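Local coordinates for protein BA_2500 (PDB 4GUC) that is of unknown function but belongs to the DUF5065 family, placed in the E-set clan, at residues N15-L18 with L19-A23. Residues are numbered along the deposited sequence; the frame is centred on the assembly and turned at random.
Sequences NYFL and LHHNA
Phe-17 and His-21, one turn apart on the short helix 16-22, stack face to face on its outer side, while Leu-19 turns inward onto the beta-sheet beneath. The ring centroids lie 3.9 Å apart with planes at 20°, and ND1 of His-21 sits over the centre of the phenyl ring. Two torsions bring the rings together: chi1 -179° swings the Phe-17 ring to the side of its own carbonyl, and chi1 -71° sets the His-21 ring beside its own N. His-21 ND1 also donates to Phe-17 O at 2.7 Å, with the oxygen in the imidazole plane; the bond and the stack together should hold the ring's rotation. A weak bond from His-21 N also reaches that carbonyl. One residue on, Asn-22 ND2 donates to Leu-18 O at 2.8 Å, Leu-18 O lying close to the plane of the Asn-22 amide. At the start of the helix, Asn-15 OD1 accepts from Leu-18 N (3.2 Å) on a lone pair. The rings of Tyr-16 and His-20 are roughly parallel, with little overlap, Tyr-16 OH and His-20 ND1 hydrogen-bonded to Ser-115 N and Tyr-112 OH of strand 109-119. The whole is a two-turn helix with an Asn N-cap and an i/i+4 aromatic stack, packed on the sheet of a beta-rich domain.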
loop_
_atom_site.group_PDB
_atom_site.type_symbol
_atom_site.label_atom_id
_atom_site.label_comp_id
_atom_site.label_asym_id
_atom_site.label_seq_id
_atom_site.Cartn_x
_atom_site.Cartn_y
_atom_site.Cartn_z
ATOM N N ASN A 15 8.205 6.119 6.715
ATOM C CA ASN A 15 7.608 6.667 7.907
ATOM C C ASN A 15 6.254 7.244 7.481
ATOM O O ASN A 15 6.197 7.964 6.482
ATOM C CB ASN A 15 8.579 7.729 8.445
ATOM C CG ASN A 15 8.043 8.470 9.565
ATOM O OD1 ASN A 15 7.267 9.414 9.348
ATOM N ND2 ASN A 15 8.532 8.184 10.763
ATOM N N TYR A 16 5.194 6.963 8.255
ATOM C CA TYR A 16 3.849 7.413 7.887
ATOM C C TYR A 16 3.758 8.938 7.803
ATOM O O TYR A 16 3.143 9.465 6.883
ATOM C CB TYR A 16 2.737 6.804 8.733
ATOM C CG TYR A 16 1.378 7.073 8.146
ATOM C CD1 TYR A 16 0.840 6.218 7.179
ATOM C CD2 TYR A 16 0.641 8.184 8.507
ATOM C CE1 TYR A 16 -0.388 6.460 6.607
ATOM C CE2 TYR A 16 -0.575 8.425 7.946
ATOM C CZ TYR A 16 -1.106 7.576 6.996
ATOM O OH TYR A 16 -2.351 7.838 6.419
ATOM N N PHE A 17 4.333 9.667 8.756
ATOM C CA PHE A 17 4.288 11.120 8.696
ATOM C C PHE A 17 4.863 11.610 7.353
ATOM O O PHE A 17 4.268 12.451 6.671
ATOM C CB PHE A 17 5.059 11.767 9.850
ATOM C CG PHE A 17 5.019 13.267 9.830
ATOM C CD1 PHE A 17 4.080 13.972 10.553
ATOM C CD2 PHE A 17 5.921 13.996 9.057
ATOM C CE1 PHE A 17 4.053 15.368 10.520
ATOM C CE2 PHE A 17 5.887 15.374 9.018
ATOM C CZ PHE A 17 4.935 16.048 9.741
ATOM N N LEU A 18 6.023 11.077 6.952
ATOM C CA LEU A 18 6.642 11.519 5.709
ATOM C C LEU A 18 5.831 11.119 4.498
ATOM O O LEU A 18 5.676 11.923 3.558
ATOM C CB LEU A 18 8.096 11.071 5.640
ATOM C CG LEU A 18 9.071 11.788 6.610
ATOM C CD1 LEU A 18 10.470 11.153 6.489
ATOM C CD2 LEU A 18 9.134 13.272 6.342
ATOM N N LEU A 19 5.277 9.929 4.526
ATOM C CA LEU A 19 4.425 9.451 3.416
ATOM C C LEU A 19 3.228 10.387 3.261
ATOM O O LEU A 19 2.935 10.895 2.169
ATOM C CB LEU A 19 3.941 8.018 3.713
ATOM C CG LEU A 19 3.031 7.401 2.644
ATOM C CD1 LEU A 19 3.860 7.102 1.367
ATOM C CD2 LEU A 19 2.288 6.188 3.163
ATOM N N HIS A 20 2.570 10.665 4.372
ATOM C CA HIS A 20 1.387 11.501 4.371
ATOM C C HIS A 20 1.684 12.930 3.993
ATOM O O HIS A 20 0.774 13.640 3.552
ATOM C CB HIS A 20 0.737 11.321 5.759
ATOM C CG HIS A 20 -0.530 12.058 6.005
ATOM N ND1 HIS A 20 -1.651 11.883 5.233
ATOM C CD2 HIS A 20 -0.914 12.796 7.072
ATOM C CE1 HIS A 20 -2.648 12.574 5.751
ATOM N NE2 HIS A 20 -2.234 13.126 6.876
ATOM N N HIS A 21 2.913 13.379 4.158
ATOM C CA HIS A 21 3.279 14.750 3.813
ATOM C C HIS A 21 4.007 14.874 2.468
ATOM O O HIS A 21 4.410 15.969 2.082
ATOM C CB HIS A 21 4.051 15.404 4.981
ATOM C CG HIS A 21 3.169 15.695 6.160
ATOM N ND1 HIS A 21 2.841 14.739 7.095
ATOM C CD2 HIS A 21 2.513 16.825 6.530
ATOM C CE1 HIS A 21 2.021 15.265 7.989
ATOM N NE2 HIS A 21 1.822 16.531 7.681
ATOM N N ASN A 22 4.162 13.767 1.757
ATOM C CA ASN A 22 4.846 13.781 0.441
ATOM C C ASN A 22 4.149 13.042 -0.680
ATOM O O ASN A 22 4.105 13.531 -1.811
ATOM C CB ASN A 22 6.250 13.235 0.656
ATOM C CG ASN A 22 7.099 14.223 1.394
ATOM O OD1 ASN A 22 7.568 15.196 0.800
ATOM N ND2 ASN A 22 7.330 13.995 2.679
ATOM N N ALA A 23 3.614 11.872 -0.410
ATOM C CA ALA A 23 2.955 11.109 -1.463
ATOM C C ALA A 23 1.606 11.683 -1.789
ATOM O O ALA A 23 1.000 12.366 -0.964
ATOM C CB ALA A 23 2.803 9.615 -1.060
#